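Local coordinates for proteasome activator protein PA26 (Trypanosoma brucei, PDB 1YAR), which probably caps the end of the 20S proteasome as an 11S (PA28-type) activator and opens its gate for peptides to pass, at residues K68-L73 / Q191-F196; Q78-L83 / T144-Y149; D82-V87 / K129-G134. All blocks are in the same frame, centred on the assembly; numbering follows the deposited sequence.

Contact 1 (K68-L73 / Q191-F196); sequences KSPEQL and QIDADF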
# COMPACT_ATOMS: atom_id res chain seq x y z
N LYS O 68 44.92 -123.78 47.47
CA LYS O 68 45.35 -123.36 46.14
C LYS O 68 44.64 -122.09 45.64
O LYS O 68 43.41 -121.98 45.75
CB LYS O 68 45.12 -124.49 45.14
CG LYS O 68 46.32 -124.73 44.24
CD LYS O 68 45.95 -124.72 42.77
CE LYS O 68 47.23 -124.61 41.93
NZ LYS O 68 46.99 -124.05 40.57
N SER O 69 45.41 -121.16 45.07
CA SER O 69 44.86 -120.00 44.36
C SER O 69 44.48 -120.33 42.91
O SER O 69 45.31 -120.85 42.15
CB SER O 69 45.83 -118.82 44.36
OG SER O 69 46.19 -118.45 45.67
N PRO O 70 43.25 -120.01 42.52
CA PRO O 70 42.70 -120.45 41.24
C PRO O 70 43.31 -119.71 40.05
O PRO O 70 43.09 -118.50 39.90
CB PRO O 70 41.21 -120.14 41.35
CG PRO O 70 40.99 -119.66 42.72
CD PRO O 70 42.28 -119.21 43.29
N GLU O 71 44.05 -120.44 39.22
CA GLU O 71 44.79 -119.87 38.09
C GLU O 71 43.89 -119.15 37.09
O GLU O 71 44.31 -118.17 36.48
CB GLU O 71 45.55 -120.96 37.34
CG GLU O 71 46.75 -121.56 38.06
CD GLU O 71 47.25 -122.84 37.38
OE1 GLU O 71 47.99 -122.73 36.36
OE2 GLU O 71 46.90 -123.95 37.86
N GLN O 72 42.67 -119.66 36.90
CA GLN O 72 41.73 -119.05 35.98
C GLN O 72 41.40 -117.61 36.40
O GLN O 72 41.32 -116.71 35.56
CB GLN O 72 40.45 -119.87 35.87
CG GLN O 72 39.50 -119.39 34.77
CD GLN O 72 38.13 -120.06 34.78
OE1 GLN O 72 37.81 -120.82 35.70
NE2 GLN O 72 37.32 -119.77 33.77
N LEU O 73 41.23 -117.39 37.70
CA LEU O 73 40.87 -116.06 38.20
C LEU O 73 42.08 -115.13 38.13
O LEU O 73 41.96 -113.97 37.73
CB LEU O 73 40.32 -116.10 39.63
CG LEU O 73 39.24 -117.08 40.11
CD1 LEU O 73 38.54 -116.41 41.28
CD2 LEU O 73 38.23 -117.51 39.07
N GLN O 191 33.20 -116.17 48.15
CA GLN O 191 32.60 -114.88 47.80
C GLN O 191 33.66 -113.93 47.25
O GLN O 191 33.37 -113.12 46.35
CB GLN O 191 31.85 -114.23 48.97
CG GLN O 191 30.74 -113.24 48.47
CD GLN O 191 29.75 -113.89 47.51
OE1 GLN O 191 29.19 -114.95 47.81
NE2 GLN O 191 29.51 -113.25 46.37
N ILE O 192 34.86 -114.00 47.80
CA ILE O 192 35.98 -113.24 47.28
C ILE O 192 36.26 -113.65 45.83
O ILE O 192 36.37 -112.79 44.95
CB ILE O 192 37.24 -113.39 48.18
CG1 ILE O 192 37.08 -112.60 49.47
CG2 ILE O 192 38.51 -112.93 47.43
CD1 ILE O 192 38.02 -113.03 50.58
N ASP O 193 36.35 -114.97 45.57
CA ASP O 193 36.52 -115.44 44.19
C ASP O 193 35.42 -114.95 43.25
O ASP O 193 35.71 -114.41 42.18
CB ASP O 193 36.63 -116.96 44.12
CG ASP O 193 37.92 -117.47 44.70
OD1 ASP O 193 38.81 -116.66 45.06
OD2 ASP O 193 38.14 -118.68 44.87
N ALA O 194 34.17 -115.11 43.66
CA ALA O 194 33.06 -114.66 42.84
C ALA O 194 33.07 -113.13 42.65
O ALA O 194 32.90 -112.65 41.53
CB ALA O 194 31.72 -115.09 43.44
N ASP O 195 33.26 -112.40 43.74
CA ASP O 195 33.12 -110.94 43.70
C ASP O 195 34.20 -110.28 42.86
O ASP O 195 33.95 -109.25 42.26
CB ASP O 195 33.10 -110.33 45.10
CG ASP O 195 31.73 -110.41 45.75
OD1 ASP O 195 30.79 -110.98 45.15
OD2 ASP O 195 31.50 -109.92 46.89
N PHE O 196 35.40 -110.86 42.83
CA PHE O 196 36.45 -110.29 41.99
C PHE O 196 36.20 -110.48 40.53
O PHE O 196 36.52 -109.61 39.72
CB PHE O 196 37.87 -110.70 42.44
CG PHE O 196 38.40 -109.83 43.54
CD1 PHE O 196 38.05 -110.07 44.86
CD2 PHE O 196 39.17 -108.71 43.24
CE1 PHE O 196 38.49 -109.23 45.89
CE2 PHE O 196 39.64 -107.87 44.25
CZ PHE O 196 39.29 -108.12 45.58
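Leu73 and Asp193 carry most of this contact, and Pro70 adds a smaller share. Leu73 sits in the first turn of helix 71-99. Its CB points at helix 183-226, and one methyl, CD1, does the touching. CD1 lies 3.5 Å from CB of Asp193 and 3.6 Å from the backbone O of the same residue. It also lies against the near side of the carboxylate, 3.6 Å from Asp193 CG and 3.8 Å from Asp193 OD1. The two side chains cross at about a right angle.

The other carboxylate oxygen goes on to Pro70. Here the side chains meet from opposite directions, and CG of the proline ring is 3.7 Å from Asp193 OD2. Asp193 holds its CG anti to its own carbonyl carbon (chi1 -70°), which puts the carboxylate beside both Leu73 and Pro70. Pro70 is the N-cap residue of helix 71-99. Its O takes a weak bond from Leu73 N (3.1 Å).

No hydrogen bond joins the two segments. The carboxylate of Asp193 is held by other parts of the same chain. OD2 is hydrogen-bonded to Tyr61 OH. OD1 meets Arg158 in a salt bridge and is hydrogen-bonded to Tyr154 OH. Tyr154 also packs on Pro70 and Leu73, so helix 150-166 borders the contact. Leu73 also touches Ala52 and Ile56 of helix 24-57.

The chemistry is therefore mixed. A buried acid lies against a leucine methyl and a proline ring, while its oxygens are bound by two tyrosines and an arginine. These polar partners would pay for burying the acid and probably favour its ionised form.

Contact 2 (Q78-L83 / T144-Y149); sequences QRYQDL and TPIGMY
The Tyr80 ring approaches loop 144-149 with its hydroxyl end and CE2 side leading. Water 1 lies at its edge, in the ring plane, and Gly147 O is also at the edge, near the plane. Ile146 CG2 comes obliquely, 4.0 Å from Tyr80 CE2. The Tyr149 ring has Met148 CB over the centre of one face, 4.0 Å above its plane.

Water 1 links the two segments. It accepts a hydrogen bond from Tyr80 OH (2.5 Å) and donates one to Ile146 O (2.5 Å). With CG anti to the backbone N (chi1 -172°), the Tyr80 ring is carried out to this water. Gln81 extends alongside the loop, and its CG is 3.3 Å from Met148 O.

The loop connects helix 111-130 to helix 150-166 and packs against the first half of helix 71-99. Glu135 of the second subunit accepts a hydrogen bond from Gly147 N, and Lys199 of the third subunit makes a cation-pi contact with Tyr149. Within the chain, Tyr80 and Ile146 both pack on Ala203 of helix 183-226, and Gln81 touches Leu151 of helix 150-166.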
# COMPACT_ATOMS: atom_id res chain seq x y z
N GLN O 78 44.96 -110.64 35.68
CA GLN O 78 46.19 -110.24 35.01
C GLN O 78 45.90 -109.59 33.66
O GLN O 78 46.52 -108.60 33.29
CB GLN O 78 47.12 -111.44 34.80
CG GLN O 78 48.42 -111.09 34.08
CD GLN O 78 49.38 -110.30 34.95
OE1 GLN O 78 50.10 -110.89 35.76
NE2 GLN O 78 49.40 -108.97 34.78
N ARG O 79 44.95 -110.17 32.94
CA ARG O 79 44.57 -109.68 31.62
C ARG O 79 43.94 -108.28 31.73
O ARG O 79 44.19 -107.42 30.88
CB ARG O 79 43.56 -110.64 31.02
CG ARG O 79 43.29 -110.46 29.55
CD ARG O 79 42.54 -111.62 28.93
NE ARG O 79 42.05 -111.25 27.61
CZ ARG O 79 41.12 -111.93 26.96
NH1 ARG O 79 40.58 -113.02 27.50
NH2 ARG O 79 40.73 -111.52 25.76
N TYR O 80 43.13 -108.08 32.77
CA TYR O 80 42.53 -106.76 33.02
C TYR O 80 43.61 -105.74 33.35
O TYR O 80 43.63 -104.65 32.76
CB TYR O 80 41.44 -106.83 34.10
CG TYR O 80 40.69 -105.51 34.24
CD1 TYR O 80 39.98 -105.00 33.16
CD2 TYR O 80 40.75 -104.76 35.42
CE1 TYR O 80 39.30 -103.78 33.26
CE2 TYR O 80 40.08 -103.53 35.52
CZ TYR O 80 39.36 -103.06 34.43
OH TYR O 80 38.71 -101.86 34.48
N GLN O 81 44.54 -106.10 34.25
CA GLN O 81 45.65 -105.23 34.60
C GLN O 81 46.49 -104.83 33.38
O GLN O 81 46.83 -103.65 33.21
CB GLN O 81 46.51 -105.84 35.71
CG GLN O 81 47.60 -104.92 36.23
CD GLN O 81 48.22 -105.40 37.52
OE1 GLN O 81 49.36 -105.08 37.81
NE2 GLN O 81 47.47 -106.18 38.31
N ASP O 82 46.81 -105.79 32.50
CA ASP O 82 47.57 -105.47 31.28
C ASP O 82 46.80 -104.48 30.40
O ASP O 82 47.38 -103.53 29.88
CB ASP O 82 47.91 -106.74 30.47
CG ASP O 82 48.87 -107.67 31.20
OD1 ASP O 82 49.60 -107.21 32.12
OD2 ASP O 82 48.96 -108.89 30.93
N LEU O 83 45.51 -104.72 30.24
CA LEU O 83 44.68 -103.81 29.47
C LEU O 83 44.71 -102.39 30.09
O LEU O 83 44.88 -101.39 29.38
CB LEU O 83 43.25 -104.36 29.37
CG LEU O 83 42.16 -103.65 28.55
CD1 LEU O 83 41.69 -102.39 29.28
CD2 LEU O 83 42.60 -103.33 27.13
N THR O 144 35.15 -96.74 40.65
CA THR O 144 35.26 -97.89 39.76
C THR O 144 35.14 -99.18 40.61
O THR O 144 35.59 -99.20 41.77
CB THR O 144 36.59 -97.79 38.97
OG1 THR O 144 36.64 -98.78 37.93
CG2 THR O 144 37.77 -98.12 39.86
N PRO O 145 34.47 -100.22 40.11
CA PRO O 145 34.33 -101.46 40.88
C PRO O 145 35.67 -102.09 41.27
O PRO O 145 35.79 -102.71 42.33
CB PRO O 145 33.53 -102.36 39.94
CG PRO O 145 32.75 -101.38 39.12
CD PRO O 145 33.74 -100.28 38.83
N ILE O 146 36.67 -101.91 40.42
CA ILE O 146 38.00 -102.43 40.67
C ILE O 146 39.02 -101.62 39.88
O ILE O 146 38.77 -101.26 38.73
CB ILE O 146 38.05 -103.97 40.36
CG1 ILE O 146 39.13 -104.65 41.19
CG2 ILE O 146 38.13 -104.29 38.87
CD1 ILE O 146 39.10 -106.19 41.06
N GLY O 147 40.14 -101.31 40.50
CA GLY O 147 41.17 -100.54 39.83
C GLY O 147 42.34 -101.32 39.24
O GLY O 147 42.31 -102.54 39.15
N MET O 148 43.40 -100.59 38.91
CA MET O 148 44.59 -101.12 38.24
C MET O 148 45.42 -102.12 39.03
O MET O 148 46.24 -102.86 38.46
CB MET O 148 45.51 -99.96 37.87
CG MET O 148 45.10 -99.25 36.62
SD MET O 148 46.47 -98.29 36.01
CE MET O 148 47.45 -99.60 35.26
N TYR O 149 45.27 -102.12 40.34
CA TYR O 149 46.02 -103.04 41.19
C TYR O 149 45.10 -104.11 41.76
O TYR O 149 45.14 -104.43 42.94
CB TYR O 149 46.78 -102.24 42.25
CG TYR O 149 47.42 -101.01 41.64
CD1 TYR O 149 46.93 -99.73 41.92
CD2 TYR O 149 48.46 -101.14 40.72
CE1 TYR O 149 47.48 -98.60 41.32
CE2 TYR O 149 49.03 -100.02 40.11
CZ TYR O 149 48.54 -98.76 40.42
OH TYR O 149 49.10 -97.66 39.81
O HOH W 1 39.16 -100.28 36.41

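Contact 3 (D82-V87 / K129-G134); sequences DLCHNV and KTLGSG
Leu131 makes the whole contact from its side, meeting Cys84 and Val87 of helix 71-99. In 129-134 the chain comes off helix 111-130. Lys129 is still helical, and its O accepts a weak bond from Gly132 N at 3.3 Å. Thr130 follows in the helix. Its side chain touches Leu207 and Met210 of helix 183-226.

Leu131 comes next and points toward helix 71-99. Its two methyls part to reach two residues one helical turn apart. CD2 takes Cys84, lying 3.8 Å from SG and 4.1 Å from CB of that residue. CD1 takes Val87, with 4.0 Å to its CG1, and also lies 4.0 Å from the backbone O of Cys84. A chi2 of 177° puts CD1 anti to CA, toward Val87, and CD2 branches to the Cys84 side. On the helix, Cys84 has its sulfur anti to its carbonyl carbon (chi1 -71°), which sets SG against Leu131 CD2. The side chains meet by apolar packing, and no hydrogen bond joins the segments.

At Gly132 the backbone leaves the helical range with positive phi (55°), and the chain turns away. Ser133 follows, its OG hydrogen-bonded to Glu127 O, back in the helix.

Around the contact, Leu131 also packs on Tyr88, Met148 and Leu207, and Val87 on Thr38 of helix 24-57. Leu131, near where helix 111-130 gives way to the loop, thus packs against helices 71-99 and 183-226. The contact ties helix 71-99 to the end region of helix 111-130 within the four-helix bundle of the 11S activator subunit.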
# COMPACT_ATOMS: atom_id res chain seq x y z
N ASP O 82 46.81 -105.79 32.50
CA ASP O 82 47.57 -105.47 31.28
C ASP O 82 46.80 -104.48 30.40
O ASP O 82 47.38 -103.53 29.88
CB ASP O 82 47.91 -106.74 30.47
CG ASP O 82 48.87 -107.67 31.20
OD1 ASP O 82 49.60 -107.21 32.12
OD2 ASP O 82 48.96 -108.89 30.93
N LEU O 83 45.51 -104.72 30.24
CA LEU O 83 44.68 -103.81 29.47
C LEU O 83 44.71 -102.39 30.09
O LEU O 83 44.88 -101.39 29.38
CB LEU O 83 43.25 -104.36 29.37
CG LEU O 83 42.16 -103.65 28.55
CD1 LEU O 83 41.69 -102.39 29.28
CD2 LEU O 83 42.60 -103.33 27.13
N CYS O 84 44.52 -102.30 31.41
CA CYS O 84 44.50 -101.00 32.08
C CYS O 84 45.84 -100.28 31.95
O CYS O 84 45.90 -99.06 31.72
CB CYS O 84 44.14 -101.17 33.56
SG CYS O 84 42.43 -101.64 33.83
N HIS O 85 46.93 -101.03 32.13
CA HIS O 85 48.28 -100.49 31.88
C HIS O 85 48.37 -99.83 30.50
O HIS O 85 48.81 -98.68 30.39
CB HIS O 85 49.33 -101.61 32.03
CG HIS O 85 50.73 -101.24 31.62
ND1 HIS O 85 51.70 -102.18 31.39
CD2 HIS O 85 51.33 -100.03 31.44
CE1 HIS O 85 52.83 -101.58 31.06
NE2 HIS O 85 52.63 -100.28 31.08
N ASN O 86 47.96 -100.55 29.45
CA ASN O 86 48.01 -100.03 28.08
C ASN O 86 47.16 -98.77 27.87
O ASN O 86 47.61 -97.79 27.28
CB ASN O 86 47.56 -101.10 27.09
CG ASN O 86 48.58 -102.23 26.93
OD1 ASN O 86 49.75 -102.07 27.31
ND2 ASN O 86 48.15 -103.35 26.38
N VAL O 87 45.92 -98.82 28.35
CA VAL O 87 45.00 -97.69 28.26
C VAL O 87 45.57 -96.47 28.98
O VAL O 87 45.50 -95.35 28.46
CB VAL O 87 43.60 -98.05 28.77
CG1 VAL O 87 42.73 -96.79 28.92
CG2 VAL O 87 42.93 -99.08 27.80
N LYS O 129 40.20 -92.03 38.15
CA LYS O 129 39.02 -92.64 38.71
C LYS O 129 38.68 -93.99 38.08
O LYS O 129 38.61 -94.98 38.80
CB LYS O 129 37.82 -91.69 38.65
CG LYS O 129 38.02 -90.42 39.45
CD LYS O 129 36.81 -89.52 39.28
CE LYS O 129 36.88 -88.27 40.17
NZ LYS O 129 35.70 -87.36 39.86
N THR O 130 38.48 -94.02 36.76
CA THR O 130 38.04 -95.25 36.09
C THR O 130 39.08 -96.38 36.23
O THR O 130 38.70 -97.54 36.50
CB THR O 130 37.76 -94.98 34.60
OG1 THR O 130 36.99 -93.78 34.46
CG2 THR O 130 36.87 -96.07 33.98
N LEU O 131 40.36 -96.04 36.05
CA LEU O 131 41.44 -97.03 36.10
C LEU O 131 42.00 -97.20 37.50
O LEU O 131 42.77 -98.13 37.75
CB LEU O 131 42.57 -96.67 35.12
CG LEU O 131 42.20 -96.65 33.63
CD1 LEU O 131 43.41 -96.19 32.83
CD2 LEU O 131 41.64 -98.00 33.11
N GLY O 132 41.67 -96.28 38.40
CA GLY O 132 42.14 -96.32 39.78
C GLY O 132 43.66 -96.40 39.91
O GLY O 132 44.19 -97.22 40.66
N SER O 133 44.36 -95.53 39.20
CA SER O 133 45.81 -95.68 39.02
C SER O 133 46.63 -95.06 40.14
O SER O 133 47.81 -95.35 40.28
CB SER O 133 46.22 -95.04 37.70
OG SER O 133 45.88 -93.66 37.69
N GLY O 134 45.99 -94.20 40.94
CA GLY O 134 46.70 -93.50 41.99
C GLY O 134 46.99 -94.38 43.18
O GLY O 134 46.36 -95.42 43.38

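How the contacts relate
All three contacts draw on helix 71-99, taken in turn along its length. Contacts 2 and 3 are neighbours, with centres 6 Å apart, and share Asp82 and Leu83. Their second segments are joined directly: Thr144 OG1 is 2.8 Å from Thr130 O and Tyr149 OH is 2.7 Å from Ser133 O, both probable hydrogen bonds. Contact 1 lies farther along the bundle, its centre about 15 Å from that of contact 2. The two still touch, since Phe196 CD2 packs on Ile146 CD1. Contacts 1 and 3 do not touch; their nearest atoms are about 11 Å apart. Each of the three also reaches the third subunit of the assembly.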